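Local coordinates for protein TlmII (Streptoalloteichus hindustanus, PDB 4HVM) that probably binds phosphopantetheine, as a condensation-domain protein of the nonribosomal peptide synthetase type in tallysomycin biosynthesis, at residues D146-M152 against D282-H286; T297-V301 against Y332-H336. All blocks are in the same frame, centred on the assembly; numbering follows the deposited sequence.

Contact 1 (D146-M152 against D282-H286)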
loop_
_atom_site.group_PDB
_atom_site.type_symbol
_atom_site.label_atom_id
_atom_site.label_comp_id
_atom_site.label_asym_id
_atom_site.label_seq_id
_atom_site.Cartn_x
_atom_site.Cartn_y
_atom_site.Cartn_z
ATOM N N ASP A 146 -4.787 5.699 -2.408
ATOM C CA ASP A 146 -3.645 4.924 -1.940
ATOM C C ASP A 146 -3.812 4.595 -0.456
ATOM O O ASP A 146 -4.869 4.851 0.123
ATOM C CB ASP A 146 -2.323 5.654 -2.208
ATOM C CG ASP A 146 -2.305 7.076 -1.666
ATOM O OD1 ASP A 146 -3.172 7.430 -0.840
ATOM O OD2 ASP A 146 -1.402 7.842 -2.068
ATOM N N ALA A 147 -2.770 4.035 0.151
ATOM C CA ALA A 147 -2.825 3.605 1.547
ATOM C C ALA A 147 -3.255 4.710 2.511
ATOM O O ALA A 147 -4.111 4.498 3.372
ATOM C CB ALA A 147 -1.477 3.026 1.970
ATOM N N ARG A 148 -2.658 5.887 2.355
ATOM C CA ARG A 148 -2.934 7.015 3.236
ATOM C C ARG A 148 -4.317 7.610 2.991
ATOM O O ARG A 148 -5.012 7.988 3.935
ATOM C CB ARG A 148 -1.858 8.091 3.076
ATOM C CG ARG A 148 -2.040 9.305 3.978
ATOM C CD ARG A 148 -0.871 10.267 3.846
ATOM N NE ARG A 148 -1.013 11.439 4.706
ATOM C CZ ARG A 148 -0.095 12.392 4.828
ATOM N NH1 ARG A 148 1.040 12.314 4.146
ATOM N NH2 ARG A 148 -0.309 13.423 5.635
ATOM N N SER A 149 -4.714 7.690 1.724
ATOM C CA SER A 149 -5.982 8.319 1.351
ATOM C C SER A 149 -7.200 7.577 1.895
ATOM O O SER A 149 -8.241 8.188 2.145
ATOM C CB SER A 149 -6.090 8.457 -0.170
ATOM O OG SER A 149 -5.099 9.345 -0.671
ATOM N N ARG A 150 -7.070 6.266 2.079
ATOM C CA ARG A 150 -8.170 5.464 2.605
ATOM C C ARG A 150 -8.551 5.915 4.009
ATOM O O ARG A 150 -9.730 6.043 4.329
ATOM C CB ARG A 150 -7.817 3.975 2.606
ATOM C CG ARG A 150 -7.485 3.405 1.239
ATOM C CD ARG A 150 -7.372 1.888 1.295
ATOM N NE ARG A 150 -6.449 1.372 0.289
ATOM C CZ ARG A 150 -5.209 0.969 0.547
ATOM N NH1 ARG A 150 -4.740 1.004 1.786
ATOM N NH2 ARG A 150 -4.442 0.520 -0.437
ATOM N N TYR A 151 -7.549 6.165 4.842
ATOM C CA TYR A 151 -7.800 6.620 6.204
ATOM C C TYR A 151 -8.152 8.106 6.256
ATOM O O TYR A 151 -8.818 8.562 7.186
ATOM C CB TYR A 151 -6.600 6.315 7.097
ATOM C CG TYR A 151 -6.493 4.859 7.476
ATOM C CD1 TYR A 151 -7.462 4.264 8.268
ATOM C CD2 TYR A 151 -5.423 4.083 7.055
ATOM C CE1 TYR A 151 -7.374 2.936 8.624
ATOM C CE2 TYR A 151 -5.325 2.749 7.409
ATOM C CZ TYR A 151 -6.305 2.182 8.195
ATOM O OH TYR A 151 -6.216 0.858 8.552
HETATM N N MSE A 152 -7.697 8.860 5.258
HETATM C CA MSE A 152 -8.080 10.262 5.133
HETATM C C MSE A 152 -9.584 10.346 4.914
HETATM O O MSE A 152 -10.283 11.114 5.580
HETATM C CB MSE A 152 -7.344 10.933 3.969
HETATM C CG MSE A 152 -5.840 11.038 4.153
HETATM SE SE MSE A 152 -4.982 12.123 2.778
HETATM C CE MSE A 152 -5.663 13.854 3.346
ATOM N N ASP A 282 5.491 7.588 -0.231
ATOM C CA ASP A 282 4.416 8.567 -0.315
ATOM C C ASP A 282 4.997 9.877 -0.825
ATOM O O ASP A 282 5.843 10.486 -0.167
ATOM C CB ASP A 282 3.761 8.775 1.053
ATOM C CG ASP A 282 2.438 9.515 0.963
ATOM O OD1 ASP A 282 2.182 10.156 -0.078
ATOM O OD2 ASP A 282 1.652 9.453 1.932
ATOM N N LEU A 283 4.540 10.310 -1.995
ATOM C CA LEU A 283 5.072 11.517 -2.622
ATOM C C LEU A 283 4.619 12.803 -1.928
ATOM O O LEU A 283 5.144 13.880 -2.208
ATOM C CB LEU A 283 4.716 11.556 -4.111
ATOM C CG LEU A 283 5.242 10.389 -4.949
ATOM C CD1 LEU A 283 4.856 10.544 -6.412
ATOM C CD2 LEU A 283 6.751 10.254 -4.800
ATOM N N ARG A 284 3.643 12.684 -1.033
ATOM C CA ARG A 284 3.169 13.825 -0.257
ATOM C C ARG A 284 4.264 14.332 0.673
ATOM O O ARG A 284 4.524 15.532 0.748
ATOM C CB ARG A 284 1.938 13.441 0.568
ATOM C CG ARG A 284 0.707 13.059 -0.242
ATOM C CD ARG A 284 -0.403 12.560 0.671
ATOM N NE ARG A 284 -1.576 12.125 -0.080
ATOM C CZ ARG A 284 -1.703 10.926 -0.635
ATOM N NH1 ARG A 284 -0.725 10.036 -0.528
ATOM N NH2 ARG A 284 -2.806 10.616 -1.301
ATOM N N ASP A 285 4.902 13.409 1.385
ATOM C CA ASP A 285 5.941 13.760 2.344
ATOM C C ASP A 285 7.244 14.103 1.634
ATOM O O ASP A 285 7.938 15.050 2.006
ATOM C CB ASP A 285 6.174 12.607 3.321
ATOM C CG ASP A 285 4.926 12.244 4.102
ATOM O OD1 ASP A 285 4.139 13.163 4.420
ATOM O OD2 ASP A 285 4.731 11.043 4.399
ATOM N N HIS A 286 7.570 13.322 0.609
ATOM C CA HIS A 286 8.838 13.456 -0.099
ATOM C C HIS A 286 8.911 14.694 -0.994
ATOM O O HIS A 286 9.967 15.320 -1.119
ATOM C CB HIS A 286 9.110 12.197 -0.925
ATOM C CG HIS A 286 10.380 12.258 -1.714
ATOM N ND1 HIS A 286 10.407 12.168 -3.090
ATOM C CD2 HIS A 286 11.667 12.407 -1.321
ATOM C CE1 HIS A 286 11.657 12.256 -3.509
ATOM N NE2 HIS A 286 12.439 12.403 -2.456
#

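Contact 2 (T297-V301 against Y332-H336)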
loop_
_atom_site.group_PDB
_atom_site.type_symbol
_atom_site.label_atom_id
_atom_site.label_comp_id
_atom_site.label_asym_id
_atom_site.label_seq_id
_atom_site.Cartn_x
_atom_site.Cartn_y
_atom_site.Cartn_z
ATOM N N THR A 297 1.177 7.517 -4.186
ATOM C CA THR A 297 2.142 6.572 -3.644
ATOM C C THR A 297 2.726 5.738 -4.776
ATOM O O THR A 297 1.993 5.213 -5.614
ATOM C CB THR A 297 1.503 5.638 -2.601
ATOM O OG1 THR A 297 0.925 6.417 -1.546
ATOM C CG2 THR A 297 2.547 4.696 -2.021
ATOM N N ASP A 298 4.049 5.626 -4.799
ATOM C CA ASP A 298 4.734 4.878 -5.842
ATOM C C ASP A 298 5.777 3.942 -5.242
ATOM O O ASP A 298 6.196 4.118 -4.100
ATOM C CB ASP A 298 5.395 5.838 -6.829
ATOM C CG ASP A 298 5.800 5.161 -8.121
ATOM O OD1 ASP A 298 5.186 4.135 -8.491
ATOM O OD2 ASP A 298 6.733 5.668 -8.774
ATOM N N ARG A 299 6.188 2.946 -6.020
ATOM C CA ARG A 299 7.181 1.976 -5.569
ATOM C C ARG A 299 8.579 2.310 -6.087
ATOM O O ARG A 299 8.749 2.689 -7.246
ATOM C CB ARG A 299 6.780 0.568 -6.012
ATOM C CG ARG A 299 5.600 -0.007 -5.251
ATOM C CD ARG A 299 5.152 -1.331 -5.853
ATOM N NE ARG A 299 4.470 -1.148 -7.131
ATOM C CZ ARG A 299 4.015 -2.143 -7.887
ATOM N NH1 ARG A 299 4.173 -3.402 -7.500
ATOM N NH2 ARG A 299 3.402 -1.877 -9.033
ATOM N N VAL A 300 9.576 2.178 -5.218
ATOM C CA VAL A 300 10.967 2.352 -5.623
ATOM C C VAL A 300 11.749 1.048 -5.465
ATOM O O VAL A 300 11.508 0.278 -4.536
ATOM C CB VAL A 300 11.659 3.493 -4.847
ATOM C CG1 VAL A 300 10.940 4.807 -5.095
ATOM C CG2 VAL A 300 11.703 3.187 -3.364
ATOM N N VAL A 301 12.673 0.797 -6.386
ATOM C CA VAL A 301 13.512 -0.394 -6.329
ATOM C C VAL A 301 14.924 -0.007 -5.905
ATOM O O VAL A 301 15.559 0.836 -6.539
ATOM C CB VAL A 301 13.564 -1.102 -7.692
ATOM C CG1 VAL A 301 14.483 -2.310 -7.630
ATOM C CG2 VAL A 301 12.164 -1.505 -8.128
ATOM N N TYR A 332 15.089 9.096 -8.614
ATOM C CA TYR A 332 13.743 8.552 -8.754
ATOM C C TYR A 332 13.272 8.463 -10.201
ATOM O O TYR A 332 13.459 9.387 -10.995
ATOM C CB TYR A 332 12.742 9.360 -7.921
ATOM C CG TYR A 332 11.294 9.008 -8.184
ATOM C CD1 TYR A 332 10.752 7.816 -7.718
ATOM C CD2 TYR A 332 10.466 9.871 -8.892
ATOM C CE1 TYR A 332 9.428 7.489 -7.953
ATOM C CE2 TYR A 332 9.140 9.554 -9.134
ATOM C CZ TYR A 332 8.629 8.360 -8.660
ATOM O OH TYR A 332 7.315 8.030 -8.892
ATOM N N LEU A 333 12.675 7.323 -10.527
ATOM C CA LEU A 333 11.999 7.108 -11.798
ATOM C C LEU A 333 10.789 6.234 -11.494
ATOM O O LEU A 333 10.931 5.191 -10.848
ATOM C CB LEU A 333 12.928 6.412 -12.794
ATOM C CG LEU A 333 12.392 6.189 -14.209
ATOM C CD1 LEU A 333 12.314 7.500 -14.979
ATOM C CD2 LEU A 333 13.242 5.173 -14.958
ATOM N N PRO A 334 9.595 6.668 -11.931
ATOM C CA PRO A 334 8.338 5.968 -11.648
ATOM C C PRO A 334 8.430 4.466 -11.912
ATOM O O PRO A 334 9.004 4.049 -12.921
ATOM C CB PRO A 334 7.354 6.628 -12.613
ATOM C CG PRO A 334 7.885 8.008 -12.790
ATOM C CD PRO A 334 9.385 7.863 -12.767
ATOM N N TYR A 335 7.876 3.674 -10.997
ATOM C CA TYR A 335 7.995 2.220 -11.048
ATOM C C TYR A 335 7.543 1.633 -12.376
ATOM O O TYR A 335 8.147 0.686 -12.875
ATOM C CB TYR A 335 7.215 1.577 -9.901
ATOM C CG TYR A 335 7.382 0.078 -9.809
ATOM C CD1 TYR A 335 8.498 -0.475 -9.201
ATOM C CD2 TYR A 335 6.421 -0.783 -10.323
ATOM C CE1 TYR A 335 8.655 -1.841 -9.110
ATOM C CE2 TYR A 335 6.569 -2.154 -10.238
ATOM C CZ TYR A 335 7.687 -2.677 -9.630
ATOM O OH TYR A 335 7.841 -4.042 -9.542
ATOM N N HIS A 336 6.485 2.199 -12.946
ATOM C CA HIS A 336 5.988 1.732 -14.233
ATOM C C HIS A 336 6.970 2.066 -15.350
ATOM O O HIS A 336 7.115 1.304 -16.305
ATOM C CB HIS A 336 4.602 2.312 -14.530
ATOM C CG HIS A 336 4.575 3.804 -14.639
ATOM N ND1 HIS A 336 4.811 4.467 -15.824
ATOM C CD2 HIS A 336 4.327 4.762 -13.715
ATOM C CE1 HIS A 336 4.717 5.770 -15.623
ATOM N NE2 HIS A 336 4.425 5.975 -14.352
HETATM O O HOH W 1 10.991 3.070 -8.950
#

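Contact 1 (D146-M152 against D282-H286)
R284 extends from helix 283-286 and sets its guanidinium against the carboxylate of D146, at the start of helix 147-161. R284 NH1 meets D146 OD2 at 2.8 Å, with an N-H...O angle of 159°. The oxygen lies in the guanidinium plane and is met on its syn side. The two flat groups are still turned 60° apart, and R284 NH2 makes only weak bonds to both oxygens of D146. D146 also caps its own helix: OD1 accepts from S149 N at 3.0 Å.

The same NH1 also bonds D282 OD1 at 2.9 Å. D282 is itself an N-cap, and its OD1 takes R284 N at 3.1 Å from the opposite face of the carboxylate. R284 is therefore gripped by the caps of two helices. Its NE bonds V292 O.

R148 reaches across R284 at a slant. R148 CB lies over one face of the R284 guanidinium. CG anti to the backbone N (chi1 -179°) and an extended chain carry NH1 out to D285. R148 CD is 3.3 Å from D282 OD2. At the end, R148 NH1 forms a salt bridge with D285 OD1 at 3.2 Å, and a long one with D282 OD2.

An alanine in place of R284 would probably leave the carboxylates of D146 and D282 facing each other without their shared cation, and the two helix starts without their main link.

D146 falls at the aspartate of the HHxxxDG motif of condensation domains, with A147 where the motif has glycine. In relatives this aspartate pairs with an arginine of the second half. Two arginines and three aspartates form the network here. The charge of buried R284 is likely to be balanced by D146 and D282, which suggests a structural tie between the halves.

Contact 2 (T297-V301 against Y332-H336)
D298 OD2 takes two donors from the other segment. Y335 N gives it a bond of 3.2 Å, through the syn lone pair. The Y332 hydroxyl also donates to it, although the modelled OH to OD2 distance is too short to be taken literally at this resolution. The carboxylate stands at 90° to the Y332 ring and lies at its edge. A water bridges the backbones nearby, donating to R299 O and to L333 O, at 2.8 Å each.

P334 is the N-cap of helix 335-344, and Y335 is its first residue. D298 thus holds the beginning of this helix against strand 297-305, an edge strand of the six-stranded mixed sheet. The helix start and its leading loop run across the strand, nearly at right angles to it. On its other side the strand is bonded to strand 274-282, through D298 with V281 and V300 with T279.

Y335 is the main packing residue. Its CG is anti to the backbone N (chi1 -175°), which lays one ring face under the side chain of R299. R299 bends at chi3, and Y335 CE2 sits over the centre of its guanidinium, 3.4 Å from NH2. The planes are 33° apart. V301 CG2 touches the ring edge at CE1, 3.7 Å away, while Y335 OH bonds W357 NE1. Farther out, V300 CG1 meets the edge of the Y332 ring at CD1, 4.0 Å away.

The centres of the two contacts are 15 Å apart. They come in series along the chain: 146-152 and 282-286 first, then 297-301 and 332-336. Helix 283-286 follows strand 274-282 and leads, through a loop, into strand 297-305, which pairs antiparallel with 274-282. The contacts meet directly where D146 OD2 lies 2.8 Å from T297 OG1, a probable hydrogen bond. Contact 1 joins the two halves of the condensation fold. Contact 2 lies within the second half, between the edge of its sheet and helix 335-344. The sheet edge that carries this helix start is thus also attached, at T297, to the interface between the halves.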